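Local coordinates for Pre-mRNA-splicing factor SAD1 (Saccharomyces cerevisiae, PDB 4MSX), which promotes assembly of newly made U4 snRNA into the U4/U6 snRNP and is required for pre-mRNA splicing, at residues H211-I224 / W272-L284. Sequence-based numbering, arbitrary orientation. Where two conformers were deposited one is given.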
ATOM      1  N   HIS A 211       8.500 -10.183  -5.108  1.00 26.12           N
ATOM      2  CA  HIS A 211       9.514  -9.574  -5.956  1.00 28.89           C
ATOM      3  C   HIS A 211      10.131  -8.340  -5.262  1.00 36.20           C
ATOM      4  O   HIS A 211      11.370  -8.104  -5.326  1.00 26.05           O
ATOM      5  CB  HIS A 211       8.930  -9.156  -7.303  1.00 29.73           C
ATOM      6  CG  HIS A 211       9.968  -8.716  -8.287  1.00 31.83           C
ATOM      7  ND1 HIS A 211      10.704  -9.622  -9.034  1.00 39.94           N
ATOM      8  CD2 HIS A 211      10.406  -7.485  -8.643  1.00 40.95           C
ATOM      9  CE1 HIS A 211      11.565  -8.958  -9.790  1.00 40.81           C
ATOM     10  NE2 HIS A 211      11.408  -7.663  -9.567  1.00 48.67           N
ATOM     11  N   PHE A 212       9.276  -7.523  -4.629  1.00 31.62           N
ATOM     12  CA  PHE A 212       9.799  -6.312  -3.938  1.00 27.60           C
ATOM     13  C   PHE A 212      10.652  -6.685  -2.714  1.00 28.46           C
ATOM     14  O   PHE A 212      11.647  -6.001  -2.409  1.00 28.55           O
ATOM     15  CB  PHE A 212       8.636  -5.433  -3.421  1.00 25.80           C
ATOM     16  CG  PHE A 212       8.085  -4.465  -4.451  1.00 26.99           C
ATOM     17  CD1 PHE A 212       8.899  -3.530  -5.042  1.00 32.02           C
ATOM     18  CD2 PHE A 212       6.745  -4.500  -4.797  1.00 29.75           C
ATOM     19  CE1 PHE A 212       8.377  -2.591  -5.956  1.00 34.20           C
ATOM     20  CE2 PHE A 212       6.205  -3.573  -5.736  1.00 30.15           C
ATOM     21  CZ  PHE A 212       7.028  -2.636  -6.311  1.00 31.25           C
ATOM     22  N   LEU A 213      10.209  -7.696  -1.955  1.00 26.07           N
ATOM     23  CA  LEU A 213      10.908  -8.033  -0.695  1.00 26.75           C
ATOM     24  C   LEU A 213      12.286  -8.658  -0.965  1.00 33.73           C
ATOM     25  O   LEU A 213      13.200  -8.434  -0.202  1.00 28.08           O
ATOM     26  CB  LEU A 213      10.138  -9.022   0.159  1.00 24.25           C
ATOM     27  CG  LEU A 213       8.742  -8.573   0.606  1.00 27.80           C
ATOM     28  CD1 LEU A 213       8.107  -9.568   1.581  1.00 26.86           C
ATOM     29  CD2 LEU A 213       8.838  -7.144   1.253  1.00 26.41           C
ATOM     30  N   LEU A 214      12.422  -9.431  -2.042  1.00 30.80           N
ATOM     31  CA  LEU A 214      13.657 -10.262  -2.231  1.00 33.31           C
ATOM     32  C   LEU A 214      14.662  -9.648  -3.181  1.00 36.34           C
ATOM     33  O   LEU A 214      15.770 -10.172  -3.334  1.00 38.41           O
ATOM     34  CB  LEU A 214      13.301 -11.689  -2.731  1.00 30.61           C
ATOM     35  CG  LEU A 214      12.455 -12.473  -1.735  1.00 34.27           C
ATOM     36  CD1 LEU A 214      11.885 -13.811  -2.325  1.00 38.30           C
ATOM     37  CD2 LEU A 214      13.268 -12.784  -0.509  1.00 30.87           C
ATOM     38  N   ASN A 215      14.286  -8.572  -3.862  1.00 28.65           N
ATOM     39  CA  ASN A 215      15.214  -7.906  -4.764  1.00 33.32           C
ATOM     40  C   ASN A 215      15.594  -6.509  -4.321  1.00 37.68           C
ATOM     41  O   ASN A 215      14.956  -5.951  -3.457  1.00 35.54           O
ATOM     42  CB  ASN A 215      14.623  -7.888  -6.143  1.00 34.45           C
ATOM     43  CG  ASN A 215      14.413  -9.303  -6.655  1.00 40.82           C
ATOM     44  OD1 ASN A 215      15.339  -9.914  -7.182  1.00 42.23           O
ATOM     45  ND2 ASN A 215      13.240  -9.857  -6.402  1.00 34.60           N
ATOM     46  N   HIS A 216      16.647  -5.968  -4.912  1.00 33.91           N
ATOM     47  CA  HIS A 216      17.078  -4.618  -4.593  1.00 37.40           C
ATOM     48  C   HIS A 216      16.887  -3.802  -5.839  1.00 38.83           C
ATOM     49  O   HIS A 216      16.943  -4.324  -6.939  1.00 43.55           O
ATOM     50  CB  HIS A 216      18.531  -4.643  -4.093  1.00 35.62           C
ATOM     51  CG  HIS A 216      18.702  -5.595  -2.956  1.00 44.64           C
ATOM     52  ND1 HIS A 216      18.235  -5.321  -1.688  1.00 40.06           N
ATOM     53  CD2 HIS A 216      19.191  -6.860  -2.910  1.00 45.03           C
ATOM     54  CE1 HIS A 216      18.467  -6.358  -0.898  1.00 43.64           C
ATOM     55  NE2 HIS A 216      19.051  -7.305  -1.614  1.00 46.66           N
ATOM     56  N   PHE A 217      16.648  -2.520  -5.683  1.00 36.89           N
ATOM     57  CA  PHE A 217      16.164  -1.762  -6.822  1.00 47.16           C
ATOM     58  C   PHE A 217      16.994  -0.480  -7.015  1.00 53.73           C
ATOM     59  O   PHE A 217      16.471   0.553  -7.414  1.00 54.34           O
ATOM     60  CB  PHE A 217      14.639  -1.470  -6.647  1.00 38.88           C
ATOM     61  CG  PHE A 217      13.782  -2.694  -6.711  1.00 34.41           C
ATOM     62  CD1 PHE A 217      13.535  -3.431  -5.585  1.00 32.89           C
ATOM     63  CD2 PHE A 217      13.232  -3.116  -7.915  1.00 41.09           C
ATOM     64  CE1 PHE A 217      12.744  -4.591  -5.636  1.00 33.32           C
ATOM     65  CE2 PHE A 217      12.449  -4.251  -7.997  1.00 33.49           C
ATOM     66  CZ  PHE A 217      12.202  -5.013  -6.857  1.00 36.57           C
ATOM     67  N   ASP A 218      18.300  -0.568  -6.767  1.00 56.06           N
ATOM     68  CA  ASP A 218      19.210   0.581  -6.946  1.00 68.69           C
ATOM     69  C   ASP A 218      19.451   0.973  -8.416  1.00 58.64           C
ATOM     70  O   ASP A 218      19.909   2.081  -8.725  1.00 62.31           O
ATOM     71  CB  ASP A 218      20.545   0.292  -6.273  1.00 65.84           C
ATOM     72  CG  ASP A 218      20.407   0.105  -4.781  1.00 84.59           C
ATOM     73  OD1 ASP A 218      20.101   1.104  -4.082  1.00 87.87           O
ATOM     74  OD2 ASP A 218      20.605  -1.041  -4.311  1.00 88.64           O
ATOM     75  N   ASN A 219      19.114   0.058  -9.311  1.00 57.04           N
ATOM     76  CA  ASN A 219      19.254   0.269 -10.743  1.00 66.60           C
ATOM     77  C   ASN A 219      17.938   0.565 -11.523  1.00 77.14           C
ATOM     78  O   ASN A 219      17.968   0.588 -12.759  1.00 68.87           O
ATOM     79  CB  ASN A 219      19.911  -0.986 -11.318  1.00 69.94           C
ATOM     80  CG  ASN A 219      19.292  -2.257 -10.741  1.00 89.77           C
ATOM     81  OD1 ASN A 219      19.469  -2.567  -9.548  1.00 83.59           O
ATOM     82  ND2 ASN A 219      18.526  -2.973 -11.567  1.00 83.29           N
ATOM     83  N   GLN A 220      16.799   0.801 -10.851  1.00 59.95           N
ATOM     84  CA  GLN A 220      15.550   1.007 -11.568  0.69 57.42           C
ATOM     85  C   GLN A 220      14.956   2.442 -11.337  1.00 58.90           C
ATOM     86  O   GLN A 220      13.781   2.676 -11.623  1.00 56.44           O
ATOM     87  CB  GLN A 220      14.519  -0.157 -11.276  0.69 54.16           C
ATOM     88  CG  GLN A 220      15.017  -1.634 -11.567  0.69 49.71           C
ATOM     89  CD  GLN A 220      13.876  -2.730 -11.705  0.69 50.70           C
ATOM     90  OE1 GLN A 220      12.832  -2.478 -12.266  0.69 43.66           O
ATOM     91  NE2 GLN A 220      14.129  -3.939 -11.214  0.69 52.74           N
ATOM     92  N   GLY A 221      15.765   3.400 -10.857  1.00 52.00           N
ATOM     93  CA  GLY A 221      15.303   4.778 -10.641  1.00 50.91           C
ATOM     94  C   GLY A 221      14.711   5.050  -9.245  1.00 38.89           C
ATOM     95  O   GLY A 221      14.336   4.101  -8.546  1.00 39.99           O
ATOM     96  N   GLU A 222      14.613   6.317  -8.860  1.00 36.02           N
ATOM     97  CA  GLU A 222      14.190   6.712  -7.515  1.00 41.88           C
ATOM     98  C   GLU A 222      12.709   6.280  -7.113  1.00 34.53           C
ATOM     99  O   GLU A 222      12.470   5.836  -5.990  1.00 34.30           O
ATOM    100  CB  GLU A 222      14.280   8.200  -7.373  1.00 40.87           C
ATOM    101  CG  GLU A 222      13.887   8.651  -5.985  1.00 46.74           C
ATOM    102  CD  GLU A 222      14.495   9.983  -5.563  1.00 71.06           C
ATOM    103  OE1 GLU A 222      15.152  10.650  -6.405  1.00 77.24           O
ATOM    104  OE2 GLU A 222      14.300  10.364  -4.378  1.00 65.25           O
ATOM    105  N   PHE A 223      11.770   6.423  -8.037  1.00 33.14           N
ATOM    106  CA  PHE A 223      10.368   6.006  -7.740  1.00 28.07           C
ATOM    107  C   PHE A 223      10.339   4.511  -7.302  1.00 30.00           C
ATOM    108  O   PHE A 223       9.772   4.158  -6.243  1.00 30.29           O
ATOM    109  CB  PHE A 223       9.496   6.189  -8.952  1.00 32.65           C
ATOM    110  CG  PHE A 223       8.186   5.453  -8.833  1.00 28.35           C
ATOM    111  CD1 PHE A 223       7.204   5.923  -7.955  1.00 24.58           C
ATOM    112  CD2 PHE A 223       7.964   4.282  -9.543  1.00 29.79           C
ATOM    113  CE1 PHE A 223       5.956   5.221  -7.816  1.00 24.95           C
ATOM    114  CE2 PHE A 223       6.740   3.569  -9.419  1.00 29.35           C
ATOM    115  CZ  PHE A 223       5.731   4.049  -8.539  1.00 30.34           C
ATOM    116  N   ILE A 224      10.947   3.629  -8.112  1.00 26.97           N
ATOM    117  CA  ILE A 224      10.861   2.170  -7.855  1.00 27.50           C
ATOM    118  C   ILE A 224      11.633   1.847  -6.582  1.00 27.62           C
ATOM    119  O   ILE A 224      11.161   1.087  -5.754  1.00 25.73           O
ATOM    120  CB  ILE A 224      11.380   1.272  -9.021  1.00 38.67           C
ATOM    121  CG1 ILE A 224      10.398   1.225 -10.180  1.00 40.54           C
ATOM    122  CG2 ILE A 224      11.501  -0.202  -8.577  1.00 38.30           C
ATOM    123  CD1 ILE A 224       9.056   0.383  -9.835  1.00 36.43           C
ATOM    124  N   TRP A 272      -2.993   4.955 -11.357  1.00 22.23           N
ATOM    125  CA  TRP A 272      -1.775   5.769 -11.562  1.00 23.49           C
ATOM    126  C   TRP A 272      -0.507   4.952 -11.160  1.00 25.32           C
ATOM    127  O   TRP A 272       0.540   4.976 -11.850  1.00 26.85           O
ATOM    128  CB  TRP A 272      -1.844   7.062 -10.696  1.00 25.05           C
ATOM    129  CG  TRP A 272      -0.732   8.034 -10.982  1.00 27.34           C
ATOM    130  CD1 TRP A 272      -0.767   9.124 -11.853  1.00 29.68           C
ATOM    131  CD2 TRP A 272       0.560   8.066 -10.346  1.00 22.95           C
ATOM    132  NE1 TRP A 272       0.460   9.805 -11.799  1.00 29.20           N
ATOM    133  CE2 TRP A 272       1.274   9.179 -10.888  1.00 30.20           C
ATOM    134  CE3 TRP A 272       1.187   7.259  -9.381  1.00 24.25           C
ATOM    135  CZ2 TRP A 272       2.590   9.469 -10.526  1.00 29.87           C
ATOM    136  CZ3 TRP A 272       2.529   7.579  -9.002  1.00 27.96           C
ATOM    137  CH2 TRP A 272       3.180   8.680  -9.578  1.00 31.72           C
ATOM    138  N   LEU A 273      -0.577   4.327  -9.999  1.00 21.68           N
ATOM    139  CA  LEU A 273       0.594   3.647  -9.427  1.00 24.94           C
ATOM    140  C   LEU A 273       0.942   2.408 -10.304  1.00 28.18           C
ATOM    141  O   LEU A 273       2.118   2.159 -10.615  1.00 25.99           O
ATOM    142  CB  LEU A 273       0.307   3.188  -7.994  1.00 24.55           C
ATOM    143  CG  LEU A 273       1.575   2.805  -7.244  1.00 30.04           C
ATOM    144  CD1 LEU A 273       2.471   4.058  -6.963  1.00 28.99           C
ATOM    145  CD2 LEU A 273       1.224   2.073  -5.953  1.00 32.08           C
ATOM    146  N   PHE A 274      -0.064   1.630 -10.723  1.00 24.63           N
ATOM    147  CA  PHE A 274       0.243   0.501 -11.654  1.00 25.86           C
ATOM    148  C   PHE A 274       0.883   0.989 -12.952  1.00 30.77           C
ATOM    149  O   PHE A 274       1.848   0.384 -13.454  1.00 29.97           O
ATOM    150  CB  PHE A 274      -1.009  -0.264 -12.064  1.00 23.69           C
ATOM    151  CG  PHE A 274      -1.416  -1.321 -11.081  1.00 29.79           C
ATOM    152  CD1 PHE A 274      -0.991  -1.279  -9.770  1.00 35.85           C
ATOM    153  CD2 PHE A 274      -2.209  -2.379 -11.479  1.00 45.96           C
ATOM    154  CE1 PHE A 274      -1.363  -2.281  -8.856  1.00 42.46           C
ATOM    155  CE2 PHE A 274      -2.590  -3.375 -10.578  1.00 38.54           C
ATOM    156  CZ  PHE A 274      -2.170  -3.321  -9.276  1.00 37.14           C
ATOM    157  N   ASN A 275       0.370   2.092 -13.510  1.00 30.31           N
ATOM    158  CA  ASN A 275       0.960   2.589 -14.738  1.00 31.62           C
ATOM    159  C   ASN A 275       2.377   3.117 -14.506  1.00 28.37           C
ATOM    160  O   ASN A 275       3.253   2.993 -15.376  1.00 32.34           O
ATOM    161  CB  ASN A 275       0.063   3.628 -15.440  1.00 31.43           C
ATOM    162  CG  ASN A 275      -1.261   2.990 -15.993  1.00 46.06           C
ATOM    163  OD1 ASN A 275      -1.287   1.824 -16.442  1.00 39.65           O
ATOM    164  ND2 ASN A 275      -2.355   3.744 -15.926  1.00 43.31           N
ATOM    165  N   LYS A 276       2.620   3.711 -13.346  1.00 26.29           N
ATOM    166  CA  LYS A 276       3.937   4.298 -13.102  1.00 26.76           C
ATOM    167  C   LYS A 276       4.965   3.145 -12.880  1.00 31.12           C
ATOM    168  O   LYS A 276       6.147   3.239 -13.248  1.00 29.80           O
ATOM    169  CB  LYS A 276       3.893   5.226 -11.903  1.00 26.25           C
ATOM    170  CG  LYS A 276       5.238   5.873 -11.536  1.00 30.88           C
ATOM    171  CD  LYS A 276       5.572   6.902 -12.604  1.00 38.78           C
ATOM    172  CE  LYS A 276       6.924   7.477 -12.359  1.00 53.58           C
ATOM    173  NZ  LYS A 276       7.189   8.660 -13.203  1.00 53.13           N
ATOM    174  N   ILE A 277       4.519   2.095 -12.226  1.00 26.97           N
ATOM    175  CA  ILE A 277       5.384   0.916 -11.989  1.00 28.88           C
ATOM    176  C   ILE A 277       5.768   0.323 -13.340  1.00 28.39           C
ATOM    177  O   ILE A 277       6.966   0.058 -13.598  1.00 36.44           O
ATOM    178  CB  ILE A 277       4.704  -0.167 -11.137  1.00 26.39           C
ATOM    179  CG1 ILE A 277       4.555   0.337  -9.708  1.00 25.94           C
ATOM    180  CG2 ILE A 277       5.547  -1.515 -11.173  1.00 25.49           C
ATOM    181  CD1 ILE A 277       3.590  -0.493  -8.868  1.00 26.16           C
ATOM    182  N   CYS A 278       4.784   0.170 -14.209  1.00 28.35           N
ATOM    183  CA  CYS A 278       5.005  -0.429 -15.531  1.00 31.62           C
ATOM    184  C   CYS A 278       5.948   0.384 -16.427  1.00 46.49           C
ATOM    185  O   CYS A 278       6.704  -0.187 -17.220  1.00 37.17           O
ATOM    186  CB  CYS A 278       3.688  -0.641 -16.255  1.00 32.80           C
ATOM    187  SG  CYS A 278       2.711  -2.028 -15.569  1.00 31.67           S
ATOM    188  N   SER A 279       5.903   1.711 -16.315  1.00 33.04           N
ATOM    189  CA  SER A 279       6.737   2.547 -17.152  1.00 38.56           C
ATOM    190  C   SER A 279       8.123   2.681 -16.530  1.00 37.67           C
ATOM    191  O   SER A 279       9.072   3.192 -17.157  1.00 44.66           O
ATOM    192  CB  SER A 279       6.053   3.923 -17.315  1.00 36.90           C
ATOM    193  OG  SER A 279       6.215   4.643 -16.113  1.00 46.38           O
ATOM    194  N   SER A 280       8.268   2.234 -15.289  1.00 35.09           N
ATOM    195  CA  SER A 280       9.537   2.387 -14.569  1.00 34.13           C
ATOM    196  C   SER A 280      10.384   1.088 -14.422  1.00 36.97           C
ATOM    197  O   SER A 280      11.565   1.177 -14.151  1.00 34.35           O
ATOM    198  CB  SER A 280       9.278   2.904 -13.161  1.00 32.46           C
ATOM    199  OG  SER A 280       8.610   4.151 -13.249  1.00 40.24           O
ATOM    200  N   SER A 281       9.762  -0.079 -14.538  1.00 33.59           N
ATOM    201  CA  SER A 281      10.431  -1.359 -14.229  1.00 37.87           C
ATOM    202  C   SER A 281       9.950  -2.409 -15.191  1.00 42.09           C
ATOM    203  O   SER A 281       8.764  -2.778 -15.174  1.00 35.32           O
ATOM    204  CB  SER A 281      10.136  -1.824 -12.800  1.00 37.93           C
ATOM    205  OG  SER A 281      10.568  -3.213 -12.597  1.00 33.44           O
ATOM    206  N   ASN A 282      10.838  -2.925 -16.039  1.00 39.66           N
ATOM    207  CA  ASN A 282      10.387  -3.976 -16.958  1.00 40.91           C
ATOM    208  C   ASN A 282      10.012  -5.243 -16.221  1.00 34.57           C
ATOM    209  O   ASN A 282       9.052  -5.925 -16.613  1.00 34.92           O
ATOM    210  CB  ASN A 282      11.431  -4.250 -18.056  1.00 46.89           C
ATOM    211  CG  ASN A 282      11.530  -3.103 -19.046  1.00 69.48           C
ATOM    212  OD1 ASN A 282      10.511  -2.517 -19.447  1.00 68.88           O
ATOM    213  ND2 ASN A 282      12.759  -2.752 -19.429  1.00 85.54           N
ATOM    214  N   ASP A 283      10.772  -5.569 -15.172  1.00 35.15           N
ATOM    215  CA  ASP A 283      10.519  -6.757 -14.333  1.00 38.50           C
ATOM    216  C   ASP A 283       9.091  -6.690 -13.703  1.00 32.98           C
ATOM    217  O   ASP A 283       8.284  -7.659 -13.769  1.00 30.46           O
ATOM    218  CB  ASP A 283      11.510  -6.805 -13.134  1.00 41.20           C
ATOM    219  CG  ASP A 283      12.942  -7.073 -13.526  1.00 67.11           C
ATOM    220  OD1 ASP A 283      13.248  -7.324 -14.732  1.00 53.70           O
ATOM    221  OD2 ASP A 283      13.774  -7.058 -12.579  1.00 61.91           O
ATOM    222  N   LEU A 284       8.798  -5.565 -13.033  1.00 31.97           N
ATOM    223  CA  LEU A 284       7.476  -5.449 -12.379  1.00 26.87           C
ATOM    224  C   LEU A 284       6.384  -5.305 -13.426  1.00 28.82           C
ATOM    225  O   LEU A 284       5.271  -5.766 -13.228  1.00 27.35           O
ATOM    226  CB  LEU A 284       7.442  -4.257 -11.401  1.00 29.56           C
ATOM    227  CG  LEU A 284       8.301  -4.577 -10.152  1.00 33.11           C
ATOM    228  CD1 LEU A 284       8.852  -3.310  -9.468  1.00 31.33           C
ATOM    229  CD2 LEU A 284       7.546  -5.464  -9.153  1.00 35.48           C
TER
HETATM  230  O   HOH W   1      14.125  -0.220 -14.291  1.00 52.56           O
HETATM  231  O   HOH W   2      13.163   3.461 -14.076  1.00 53.35           O
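Phe223, near the start of helix 222-234, fits as a knob among Leu273, Lys276, Ile277 and Ser280 on helix 266-280. Its CB points toward that helix, and CG, anti to the backbone N (chi1 165°), comes 4.0 Å from Lys276 CG. The same Lys276 CG sits over the ring centre, 3.5 Å from the Phe223 centroid, in a CH-pi contact. Further out, Phe223 CD2 passes 3.8 Å from Ser280 OG, its CE2 meets Ile277 CG1 at the ring edge, and its CZ ends 3.6 Å from Leu273 CD1. Phe249 and Leu253 of helix 247-256 also pack on this ring, while Lys276 sends its ammonium group to a salt bridge with Glu257. A second cluster gathers at Leu284: CD2 lies over one face of Phe212 and 3.5 Å from His211 CD2, and CD1 meets Ile224 CD1 tip to tip at 3.7 Å. Ser281 N-caps helix 282-292, its OG accepting from Leu284 N (3.0 Å, 170°). In the conformer given, Gln220 OE1 comes unusually close to this OG, so that link is uncertain. Within the helical part of the USP domain, buried apolar side chains thus carry the grip, while at the partly exposed polar flank two waters donate to Ser280 O, one bridging it to Gln220 O.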